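Local structure of surface presentation of antigens protein SpaO (Salmonella typhimurium, 4YX1) at residues V10-N15 / L30-N35; V40-N45 / V63-W68; G52-V55 / T60-V63. The protein takes part, as a component of the type III secretion sorting platform, in the pathway that presents surface determinants needed for Salmonella entry into mammalian cells. All coordinates share one frame; numbering follows the deposited sequence.

In the fold
From the N terminus of this SPOA2 domain, the C-terminal part of SpaO, strand 4-10 turns a corner at Leu11 into strand 12-16, and the chain then runs through helix 18-25 to strand 29-31. Contact 1 closes this first loop, bringing residues 10-15 back to residues 30-35. Contact 2 opens later, at strand 40-44, and spans the rest of the sheet to reach residues 63-68. Contact 3 is nested inside that second loop: it pairs strand 47-56 with strand 61-65 as a hairpin and shares Val63 with contact 2. Contacts 1 and 2 follow in series and touch through the Arg13–Glu41 salt bridge. All three touch the second subunit, and the sheet runs on across the interface.

Contact 1. Residues V10-N15 / L30-N35; sequences VLYRKN and LSLPTN
Tyr12 swings its ring toward Pro33 with CG opposite the backbone N (chi1 -177°), while Leu32, whose CG sits beside its own backbone N (chi1 -62°), sends its two methyls toward Leu11 and Tyr12. The proline lies over one face of the phenol. Its CD stands almost centrally above the ring, 3.6 Å from the Tyr12 centroid and only 7° off the normal, a CH-pi contact. Pro33 CG is shifted toward the hydroxyl end, 3.4 Å from Tyr12 CZ and 3.6 Å from Tyr12 OH. The two side chains cross at about a right angle, with the CG–CD side of the pyrrolidine over the ring.

Leu32 divides its branches between two partners. CD1 presses on Leu11 CD2 at 3.4 Å, a close approach for two methyl carbons, and CD2 meets Tyr12 CD2 more loosely at 4.2 Å, approaching the ring obliquely. No hydrogen bond joins the two segments; apolar packing closes the loop carrying helix 18-25 in this FliN-type domain. The chain turns a corner at Leu11, which separates the direction of strand 12-16 from that of strand 4-10.

Leu11 also rests on Val40 of strand 40-44 and on Leu54 of the second subunit, and Arg13 forms a salt bridge with Glu41. Residues of strands 12-16 and 29-31 pair antiparallel with the second subunit, so the sheet runs on across the interface.

Contact 2. Residues V40-N45 / V63-W68; sequences VEIMAN and VEIHEW
Ile42 meets Ile65 through CD1, and Trp68 through CD1 and, more loosely, CG2. Its CB points toward residues 63-68, and CG2, opposite the backbone N, comes to 4.2 Å from Trp68 CZ3. CG1 takes the position beside the backbone N and carries CD1 onward; chi2 of 146°, away from a staggered value, suggests some torsional strain. The CD1 methyl then meets two partners at once: Ile65 CD1 at 3.4 Å, close for two carbons, and Trp68 CH2 at 3.6 Å, approaching the indole obliquely. Ile65 crosses Ile42 at about a right angle and also lays its CG2 3.6 Å above one face of the Trp68 ring plane, toward the rim. Val40 CG1 and Val63 CG2 touch at 4.1 Å.

This core packing lies where the curled sheet brings strand 40-44 toward strands 61-65 and 67-68; all three pair with strand 47-56. A classic beta bulge at His66 and Glu67, facing Asn51, separates strand 61-65 from strand 67-68. Leu7 and Phe9 of strand 4-10 also pack on Ile42, helix 18-25 of the second subunit contributes Met24, and Trp68 NE1 donates a hydrogen bond to Gln27 O of that subunit.

Contact 3. Residues G52-V55 / T60-V63; sequences GELV and TLGV
The peptide groups of Val55 and Gly62 are the flat elements that join this antiparallel beta hairpin, formed by strands 47-56 and 61-65. Gly62 N reaches Val55 O at 2.8 Å in the carbonyl plane. The return bond, Val55 N to Gly62 O at 2.9 Å, arrives with its donor tilted 35° from the plane of the acceptor. Leu54 CD1 lies on the opposite side of that same carbonyl plane from Val55 N and approaches Gly62 O to 3.6 Å, so an amide and a methyl flank the oxygen.

Val55 and Gly62 thus make a hydrogen-bonded pair, and Leu54 with Val63 forms the adjoining non-hydrogen-bonded pair. The strand directions are 166° apart, and CA-H...O contacts supplement the amide bonds. Val63 CA faces Glu53 O. Leu54 CA faces Gly62 O. Leu61 CA faces Val55 O. Each CA stands 3.4 to 3.5 Å from its oxygen.

The side chains of Leu54 and Val63 share one face of the hairpin, where Leu54 also packs on Val40 of strand 40-44; Val55 occupies the other face. Leu54, with CG opposite its backbone N (chi1 -163°), extends so that CD1 touches Leu61 CD1 at 4.1 Å, and it also meets Leu11 of the second subunit. Gly62 and Val63 pair antiparallel with a strand of that subunit, so the hairpin continues into the sheet of the dimer. Beside Gly52, which has no side chain, Val63 CG1 sits 4.0 Å from Gly52 CA.

Contact 1. Residues V10-N15 / L30-N35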
ATOM      1  N   VAL A  10       1.434   1.796   1.903  1.00  6.74           N
ATOM      2  CA  VAL A  10       0.457   2.073   0.860  1.00  6.52           C
ATOM      3  C   VAL A  10       1.161   2.480  -0.423  1.00  6.10           C
ATOM      4  O   VAL A  10       1.944   3.425  -0.450  1.00  7.36           O
ATOM      5  CB  VAL A  10      -0.534   3.174   1.318  1.00  8.54           C
ATOM      6  CG1 VAL A  10      -1.493   3.550   0.212  1.00 10.35           C
ATOM      7  CG2 VAL A  10      -1.300   2.708   2.553  1.00 10.21           C
ATOM      8  N   LEU A  11       0.914   1.729  -1.483  1.00  6.55           N
ATOM      9  CA  LEU A  11       1.573   1.983  -2.751  1.00  7.96           C
ATOM     10  C   LEU A  11       0.927   3.169  -3.460  1.00  8.54           C
ATOM     11  O   LEU A  11       1.599   3.932  -4.153  1.00 11.08           O
ATOM     12  CB  LEU A  11       1.526   0.730  -3.633  1.00 10.65           C
ATOM     13  CG  LEU A  11       2.210   0.805  -4.991  1.00 13.77           C
ATOM     14  CD1 LEU A  11       3.635   1.276  -4.810  1.00 14.44           C
ATOM     15  CD2 LEU A  11       2.207  -0.562  -5.592  1.00 14.84           C
ATOM     16  N   TYR A  12      -0.378   3.323  -3.282  1.00  7.25           N
ATOM     17  CA  TYR A  12      -1.096   4.386  -3.942  1.00  7.89           C
ATOM     18  C   TYR A  12      -2.400   4.618  -3.214  1.00  7.20           C
ATOM     19  O   TYR A  12      -3.071   3.671  -2.822  1.00  8.58           O
ATOM     20  CB  TYR A  12      -1.320   4.041  -5.425  1.00 11.20           C
ATOM     21  CG  TYR A  12      -2.000   5.148  -6.194  1.00 13.34           C
ATOM     22  CD1 TYR A  12      -1.413   6.402  -6.320  1.00 16.40           C
ATOM     23  CD2 TYR A  12      -3.244   4.946  -6.769  1.00 15.27           C
ATOM     24  CE1 TYR A  12      -2.050   7.421  -7.013  1.00 18.10           C
ATOM     25  CE2 TYR A  12      -3.881   5.947  -7.469  1.00 17.93           C
ATOM     26  CZ  TYR A  12      -3.286   7.187  -7.580  1.00 18.87           C
ATOM     27  OH  TYR A  12      -3.927   8.185  -8.275  1.00 22.19           O
ATOM     28  N   ARG A  13      -2.756   5.873  -2.989  1.00  7.78           N
ATOM     29  CA  ARG A  13      -4.068   6.167  -2.471  1.00 10.62           C
ATOM     30  C   ARG A  13      -4.644   7.383  -3.150  1.00 10.31           C
ATOM     31  O   ARG A  13      -3.919   8.238  -3.657  1.00 12.91           O
ATOM     32  CB  ARG A  13      -4.032   6.358  -0.974  1.00 13.49           C
ATOM     33  CG  ARG A  13      -3.042   7.372  -0.533  1.00 13.38           C
ATOM     34  CD  ARG A  13      -3.262   7.731   0.937  1.00 15.47           C
ATOM     35  NE  ARG A  13      -2.215   8.639   1.380  1.00 14.20           N
ATOM     36  CZ  ARG A  13      -2.369   9.593   2.287  1.00 13.90           C
ATOM     37  NH1 ARG A  13      -3.539   9.772   2.892  1.00 16.37           N
ATOM     38  NH2 ARG A  13      -1.343  10.366   2.584  1.00 12.44           N
ATOM     39  N   LYS A  14      -5.964   7.451  -3.164  1.00 10.59           N
ATOM     40  CA  LYS A  14      -6.643   8.490  -3.904  1.00 12.04           C
ATOM     41  C   LYS A  14      -8.081   8.575  -3.448  1.00  9.03           C
ATOM     42  O   LYS A  14      -8.694   7.555  -3.135  1.00  8.76           O
ATOM     43  CB  LYS A  14      -6.581   8.197  -5.405  1.00 16.99           C
ATOM     44  CG  LYS A  14      -7.108   9.302  -6.300  1.00 21.12           C
ATOM     45  CD  LYS A  14      -6.074  10.396  -6.500  1.00 24.93           C
ATOM     46  CE  LYS A  14      -6.598  11.474  -7.430  1.00 27.63           C
ATOM     47  NZ  LYS A  14      -5.889  12.763  -7.221  1.00 29.36           N
ATOM     48  N   ASN A  15      -8.618   9.787  -3.409  1.00  8.65           N
ATOM     49  CA  ASN A  15     -10.052   9.974  -3.259  1.00  8.76           C
ATOM     50  C   ASN A  15     -10.710   9.777  -4.602  1.00  9.11           C
ATOM     51  O   ASN A  15     -10.389  10.482  -5.558  1.00 12.29           O
ATOM     52  CB  ASN A  15     -10.365  11.367  -2.716  1.00  9.80           C
ATOM     53  CG  ASN A  15      -9.776  11.594  -1.349  1.00 12.79           C
ATOM     54  OD1 ASN A  15     -10.063  10.865  -0.416  1.00 17.01           O
ATOM     55  ND2 ASN A  15      -8.947  12.610  -1.226  1.00 14.20           N
ATOM     56  N   LEU A  30      -4.957  -3.397 -13.180  1.00 10.28           N
ATOM     57  CA  LEU A  30      -5.077  -1.969 -12.913  1.00 11.65           C
ATOM     58  C   LEU A  30      -3.717  -1.300 -13.015  1.00 12.41           C
ATOM     59  O   LEU A  30      -2.764  -1.723 -12.369  1.00 14.11           O
ATOM     60  CB  LEU A  30      -5.680  -1.725 -11.528  1.00 13.77           C
ATOM     61  CG  LEU A  30      -7.168  -2.028 -11.336  1.00 17.40           C
ATOM     62  CD1 LEU A  30      -8.010  -1.223 -12.300  1.00 18.54           C
ATOM     63  CD2 LEU A  30      -7.498  -3.490 -11.466  1.00 20.37           C
ATOM     64  N   SER A  31      -3.629  -0.258 -13.825  1.00 12.02           N
ATOM     65  CA  SER A  31      -2.384   0.479 -13.953  1.00 13.33           C
ATOM     66  C   SER A  31      -2.282   1.515 -12.849  1.00 13.18           C
ATOM     67  O   SER A  31      -3.232   2.243 -12.595  1.00 15.03           O
ATOM     68  CB  SER A  31      -2.301   1.162 -15.314  1.00 16.05           C
ATOM     69  OG  SER A  31      -2.387   0.215 -16.359  1.00 18.38           O
ATOM     70  N   LEU A  32      -1.137   1.575 -12.186  1.00 11.53           N
ATOM     71  CA  LEU A  32      -0.901   2.613 -11.194  1.00 12.86           C
ATOM     72  C   LEU A  32      -0.239   3.799 -11.872  1.00 12.61           C
ATOM     73  O   LEU A  32       0.350   3.644 -12.947  1.00 13.15           O
ATOM     74  CB  LEU A  32      -0.042   2.081 -10.052  1.00 14.90           C
ATOM     75  CG  LEU A  32      -0.696   0.937  -9.281  1.00 16.30           C
ATOM     76  CD1 LEU A  32       0.227   0.451  -8.208  1.00 17.66           C
ATOM     77  CD2 LEU A  32      -2.022   1.386  -8.674  1.00 18.62           C
ATOM     78  N   PRO A  33      -0.348   4.992 -11.268  1.00 13.34           N
ATOM     79  CA  PRO A  33       0.326   6.128 -11.898  1.00 14.39           C
ATOM     80  C   PRO A  33       1.826   5.926 -11.980  1.00 15.34           C
ATOM     81  O   PRO A  33       2.404   5.208 -11.159  1.00 13.85           O
ATOM     82  CB  PRO A  33      -0.015   7.295 -10.971  1.00 15.43           C
ATOM     83  CG  PRO A  33      -1.307   6.896 -10.343  1.00 15.49           C
ATOM     84  CD  PRO A  33      -1.223   5.411 -10.158  1.00 14.51           C
ATOM     85  N   THR A  34       2.437   6.547 -12.983  1.00 17.75           N
ATOM     86  CA  THR A  34       3.882   6.573 -13.110  1.00 21.54           C
ATOM     87  C   THR A  34       4.514   6.970 -11.778  1.00 22.33           C
ATOM     88  O   THR A  34       4.080   7.928 -11.140  1.00 23.36           O
ATOM     89  CB  THR A  34       4.330   7.566 -14.201  1.00 24.70           C
ATOM     90  OG1 THR A  34       3.597   7.325 -15.411  1.00 27.02           O
ATOM     91  CG2 THR A  34       5.823   7.436 -14.467  1.00 26.20           C
ATOM     92  N   ASN A  35       5.503   6.205 -11.339  1.00 21.88           N
ATOM     93  CA  ASN A  35       6.237   6.533 -10.110  1.00 23.05           C
ATOM     94  C   ASN A  35       5.406   6.570  -8.814  1.00 18.75           C
ATOM     95  O   ASN A  35       5.809   7.189  -7.832  1.00 15.96           O
ATOM     96  CB  ASN A  35       6.951   7.875 -10.270  1.00 27.44           C
ATOM     97  CG  ASN A  35       7.936   7.879 -11.418  1.00 30.11           C
ATOM     98  OD1 ASN A  35       7.960   8.808 -12.219  1.00 31.30           O
ATOM     99  ND2 ASN A  35       8.755   6.835 -11.505  1.00 31.41           N
TER

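Contact 2. Residues V40-N45 / V63-W68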
ATOM      1  N   VAL A  40       5.809   5.390  -1.683  1.00  8.03           N
ATOM      2  CA  VAL A  40       5.177   4.436  -0.785  1.00  7.32           C
ATOM      3  C   VAL A  40       4.954   5.133   0.536  1.00  7.22           C
ATOM      4  O   VAL A  40       5.872   5.705   1.101  1.00  9.89           O
ATOM      5  CB  VAL A  40       6.020   3.180  -0.582  1.00  7.89           C
ATOM      6  CG1 VAL A  40       5.328   2.238   0.411  1.00  9.66           C
ATOM      7  CG2 VAL A  40       6.240   2.497  -1.925  1.00 10.38           C
ATOM      8  N   GLU A  41       3.723   5.144   1.003  1.00  6.22           N
ATOM      9  CA  GLU A  41       3.394   5.872   2.207  1.00  6.41           C
ATOM     10  C   GLU A  41       3.241   4.931   3.382  1.00  6.85           C
ATOM     11  O   GLU A  41       2.624   3.871   3.267  1.00  9.21           O
ATOM     12  CB  GLU A  41       2.128   6.673   1.978  1.00  7.27           C
ATOM     13  CG  GLU A  41       2.345   7.791   0.978  1.00  9.07           C
ATOM     14  CD  GLU A  41       1.099   8.596   0.739  1.00 11.33           C
ATOM     15  OE1 GLU A  41       0.113   8.013   0.256  1.00 13.60           O
ATOM     16  OE2 GLU A  41       1.099   9.809   1.033  1.00 13.17           O
ATOM     17  N   ILE A  42       3.821   5.309   4.506  1.00  6.79           N
ATOM     18  CA  ILE A  42       3.719   4.537   5.728  1.00  7.48           C
ATOM     19  C   ILE A  42       2.675   5.192   6.610  1.00  6.91           C
ATOM     20  O   ILE A  42       2.848   6.340   7.013  1.00  7.63           O
ATOM     21  CB  ILE A  42       5.076   4.458   6.437  1.00  9.43           C
ATOM     22  CG1 ILE A  42       6.119   3.901   5.464  1.00 12.61           C
ATOM     23  CG2 ILE A  42       4.998   3.610   7.708  1.00 10.97           C
ATOM     24  CD1 ILE A  42       7.464   4.469   5.658  1.00 16.78           C
HETATM   25  N   MSE A  43       1.591   4.463   6.868  1.00  7.24           N
HETATM   26  CA  MSE A  43       0.441   4.947   7.623  1.00  7.41           C
HETATM   27  C   MSE A  43       0.358   4.247   8.960  1.00  6.73           C
HETATM   28  O   MSE A  43       0.581   3.046   9.054  1.00  8.41           O
HETATM   29  CB  MSE A  43      -0.866   4.688   6.867  1.00 10.92           C
HETATM   30  CG  MSE A  43      -0.834   4.961   5.388  1.00 15.67           C
HETATM   31 SE   MSE A  43      -0.823   6.852   4.982  1.00 20.54          SE
HETATM   32  CE  MSE A  43      -2.568   7.379   5.629  1.00 18.71           C
ATOM     33  N   ALA A  44       0.017   4.999   9.997  1.00  6.65           N
ATOM     34  CA  ALA A  44      -0.231   4.433  11.318  1.00  7.66           C
ATOM     35  C   ALA A  44      -1.599   4.920  11.756  1.00  8.19           C
ATOM     36  O   ALA A  44      -1.806   6.120  11.892  1.00  8.52           O
ATOM     37  CB  ALA A  44       0.852   4.850  12.307  1.00  9.65           C
ATOM     38  N   ASN A  45      -2.535   3.996  11.948  1.00  8.08           N
ATOM     39  CA  ASN A  45      -3.921   4.328  12.271  1.00  8.40           C
ATOM     40  C   ASN A  45      -4.476   5.382  11.326  1.00 10.41           C
ATOM     41  O   ASN A  45      -5.161   6.319  11.741  1.00 11.97           O
ATOM     42  CB  ASN A  45      -4.054   4.794  13.725  1.00 10.11           C
ATOM     43  CG  ASN A  45      -3.858   3.666  14.708  1.00 10.79           C
ATOM     44  OD1 ASN A  45      -3.771   2.504  14.327  1.00 12.74           O
ATOM     45  ND2 ASN A  45      -3.783   4.002  15.985  1.00 13.04           N
ATOM     46  N   VAL A  63      11.282  -0.994   1.543  1.00  8.56           N
ATOM     47  CA  VAL A  63      10.954   0.411   1.375  1.00  8.82           C
ATOM     48  C   VAL A  63      12.134   1.238   1.861  1.00  9.09           C
ATOM     49  O   VAL A  63      12.498   1.197   3.035  1.00  9.63           O
ATOM     50  CB  VAL A  63       9.668   0.806   2.126  1.00 10.38           C
ATOM     51  CG1 VAL A  63       9.408   2.298   1.965  1.00 10.66           C
ATOM     52  CG2 VAL A  63       8.495  -0.010   1.607  1.00 12.50           C
ATOM     53  N   GLU A  64      12.751   1.957   0.928  1.00  8.23           N
ATOM     54  CA  GLU A  64      13.823   2.885   1.237  1.00  8.64           C
ATOM     55  C   GLU A  64      13.213   4.189   1.727  1.00  8.45           C
ATOM     56  O   GLU A  64      12.542   4.870   0.966  1.00 10.09           O
ATOM     57  CB  GLU A  64      14.678   3.118  -0.008  1.00  8.64           C
ATOM     58  CG  GLU A  64      15.796   4.127   0.205  1.00 10.21           C
ATOM     59  CD  GLU A  64      16.440   4.556  -1.095  1.00 13.33           C
ATOM     60  OE1 GLU A  64      15.918   4.192  -2.171  1.00 17.61           O
ATOM     61  OE2 GLU A  64      17.460   5.266  -1.045  1.00 13.54           O
ATOM     62  N   ILE A  65      13.427   4.537   2.990  1.00  8.54           N
ATOM     63  CA  ILE A  65      12.775   5.724   3.547  1.00  9.90           C
ATOM     64  C   ILE A  65      13.388   7.001   2.968  1.00 10.34           C
ATOM     65  O   ILE A  65      14.611   7.160   2.925  1.00 11.88           O
ATOM     66  CB  ILE A  65      12.882   5.758   5.086  1.00 11.60           C
ATOM     67  CG1 ILE A  65      12.306   4.478   5.701  1.00 12.58           C
ATOM     68  CG2 ILE A  65      12.203   7.013   5.665  1.00 13.14           C
ATOM     69  CD1 ILE A  65      10.853   4.293   5.440  1.00 13.98           C
ATOM     70  N   HIS A  66      12.544   7.912   2.511  1.00 10.93           N
ATOM     71  CA  HIS A  66      13.033   9.212   2.073  1.00 13.11           C
ATOM     72  C   HIS A  66      12.664  10.315   3.057  1.00 13.76           C
ATOM     73  O   HIS A  66      13.335  11.338   3.114  1.00 16.44           O
ATOM     74  CB  HIS A  66      12.507   9.527   0.674  1.00 14.56           C
ATOM     75  CG  HIS A  66      13.207   8.757  -0.402  1.00 17.08           C
ATOM     76  ND1 HIS A  66      14.555   8.897  -0.650  1.00 20.00           N
ATOM     77  CD2 HIS A  66      12.761   7.819  -1.269  1.00 18.82           C
ATOM     78  CE1 HIS A  66      14.906   8.087  -1.634  1.00 20.53           C
ATOM     79  NE2 HIS A  66      13.835   7.422  -2.026  1.00 19.37           N
ATOM     80  N   GLU A  67      11.620  10.101   3.850  1.00 13.39           N
ATOM     81  CA  GLU A  67      11.227  11.080   4.849  1.00 15.63           C
ATOM     82  C   GLU A  67      10.437  10.423   5.967  1.00 14.02           C
ATOM     83  O   GLU A  67       9.496   9.685   5.708  1.00 11.83           O
ATOM     84  CB  GLU A  67      10.405  12.195   4.198  1.00 20.54           C
ATOM     85  CG  GLU A  67       9.952  13.292   5.134  1.00 25.54           C
ATOM     86  CD  GLU A  67       9.174  14.369   4.401  1.00 29.85           C
ATOM     87  OE1 GLU A  67       8.775  14.126   3.239  1.00 31.33           O
ATOM     88  OE2 GLU A  67       8.960  15.453   4.979  1.00 31.76           O
ATOM     89  N   TRP A  68      10.851  10.653   7.205  1.00 16.09           N
ATOM     90  CA  TRP A  68      10.006  10.377   8.355  1.00 19.87           C
ATOM     91  C   TRP A  68       9.449  11.716   8.798  1.00 23.24           C
ATOM     92  O   TRP A  68      10.197  12.684   8.929  1.00 25.98           O
ATOM     93  CB  TRP A  68      10.776   9.721   9.506  1.00 16.48           C
ATOM     94  CG  TRP A  68      11.142   8.272   9.338  1.00 20.15           C
ATOM     95  CD1 TRP A  68      12.401   7.742   9.323  1.00 14.45           C
ATOM     96  CD2 TRP A  68      10.244   7.168   9.202  1.00 16.13           C
ATOM     97  NE1 TRP A  68      12.341   6.380   9.176  1.00 19.00           N
ATOM     98  CE2 TRP A  68      11.027   6.000   9.107  1.00 13.49           C
ATOM     99  CE3 TRP A  68       8.851   7.050   9.158  1.00 15.34           C
ATOM    100  CZ2 TRP A  68      10.469   4.742   8.956  1.00 14.44           C
ATOM    101  CZ3 TRP A  68       8.300   5.799   9.010  1.00 16.65           C
ATOM    102  CH2 TRP A  68       9.101   4.659   8.907  1.00 15.25           C
TER

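Contact 3. Residues G52-V55 / T60-V63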
ATOM      1  N   GLY A  52       8.583   6.608   1.276  1.00  8.26           N
ATOM      2  CA  GLY A  52       9.786   6.037   0.744  1.00  8.07           C
ATOM      3  C   GLY A  52       9.565   5.473  -0.633  1.00  8.15           C
ATOM      4  O   GLY A  52       8.565   5.746  -1.299  1.00 10.13           O
ATOM      5  N   GLU A  53      10.517   4.658  -1.048  1.00  8.48           N
ATOM      6  CA  GLU A  53      10.587   4.163  -2.399  1.00  8.79           C
ATOM      7  C   GLU A  53      10.677   2.663  -2.365  1.00  7.31           C
ATOM      8  O   GLU A  53      11.405   2.106  -1.557  1.00  7.66           O
ATOM      9  CB  GLU A  53      11.794   4.782  -3.089  1.00 10.45           C
ATOM     10  CG  GLU A  53      12.083   4.261  -4.466  1.00 12.55           C
ATOM     11  CD  GLU A  53      13.234   4.995  -5.112  1.00 13.51           C
ATOM     12  OE1 GLU A  53      13.770   5.950  -4.517  1.00 14.32           O
ATOM     13  OE2 GLU A  53      13.606   4.625  -6.231  1.00 13.66           O
ATOM     14  N   LEU A  54       9.915   2.008  -3.229  1.00  7.88           N
ATOM     15  CA  LEU A  54       9.956   0.562  -3.302  1.00  9.57           C
ATOM     16  C   LEU A  54      11.280   0.088  -3.914  1.00  9.62           C
ATOM     17  O   LEU A  54      11.729   0.616  -4.936  1.00 11.99           O
ATOM     18  CB  LEU A  54       8.761   0.062  -4.108  1.00 11.34           C
ATOM     19  CG  LEU A  54       8.372  -1.404  -4.007  1.00 13.37           C
ATOM     20  CD1 LEU A  54       7.947  -1.731  -2.598  1.00 13.57           C
ATOM     21  CD2 LEU A  54       7.246  -1.666  -4.978  1.00 14.32           C
ATOM     22  N   VAL A  55      11.902  -0.893  -3.266  1.00  7.77           N
ATOM     23  CA  VAL A  55      13.195  -1.437  -3.693  1.00  9.10           C
ATOM     24  C   VAL A  55      13.098  -2.951  -3.739  1.00  9.37           C
ATOM     25  O   VAL A  55      12.475  -3.556  -2.872  1.00 11.88           O
ATOM     26  CB  VAL A  55      14.327  -1.025  -2.723  1.00 12.25           C
ATOM     27  CG1 VAL A  55      15.636  -1.760  -3.025  1.00 14.88           C
ATOM     28  CG2 VAL A  55      14.524   0.483  -2.751  1.00 14.10           C
ATOM     29  N   THR A  60      13.362 -10.102  -0.573  1.00 16.54           N
ATOM     30  CA  THR A  60      12.045  -9.490  -0.414  1.00 14.88           C
ATOM     31  C   THR A  60      12.002  -8.137  -1.098  1.00 12.67           C
ATOM     32  O   THR A  60      13.009  -7.651  -1.598  1.00 12.74           O
ATOM     33  CB  THR A  60      11.674  -9.268   1.075  1.00 17.33           C
ATOM     34  OG1 THR A  60      12.592  -8.328   1.654  1.00 18.71           O
ATOM     35  CG2 THR A  60      11.684 -10.573   1.883  1.00 18.39           C
ATOM     36  N   LEU A  61      10.833  -7.512  -1.091  1.00 11.62           N
ATOM     37  CA  LEU A  61      10.761  -6.091  -1.390  1.00 10.91           C
ATOM     38  C   LEU A  61      11.118  -5.314  -0.142  1.00 10.59           C
ATOM     39  O   LEU A  61      11.001  -5.821   0.974  1.00 12.98           O
ATOM     40  CB  LEU A  61       9.373  -5.680  -1.875  1.00 13.57           C
ATOM     41  CG  LEU A  61       8.939  -6.291  -3.207  1.00 15.49           C
ATOM     42  CD1 LEU A  61       7.601  -5.709  -3.604  1.00 18.20           C
ATOM     43  CD2 LEU A  61       9.983  -6.052  -4.297  1.00 17.53           C
ATOM     44  N   GLY A  62      11.554  -4.079  -0.330  1.00 10.09           N
ATOM     45  CA  GLY A  62      11.815  -3.213   0.790  1.00  9.90           C
ATOM     46  C   GLY A  62      11.302  -1.822   0.506  1.00  9.26           C
ATOM     47  O   GLY A  62      10.940  -1.498  -0.619  1.00  8.77           O
ATOM     48  N   VAL A  63      11.282  -0.994   1.543  1.00  8.56           N
ATOM     49  CA  VAL A  63      10.954   0.411   1.375  1.00  8.82           C
ATOM     50  C   VAL A  63      12.134   1.238   1.861  1.00  9.09           C
ATOM     51  O   VAL A  63      12.498   1.197   3.035  1.00  9.63           O
ATOM     52  CB  VAL A  63       9.668   0.806   2.126  1.00 10.38           C
ATOM     53  CG1 VAL A  63       9.408   2.298   1.965  1.00 10.66           C
ATOM     54  CG2 VAL A  63       8.495  -0.010   1.607  1.00 12.50           C
TER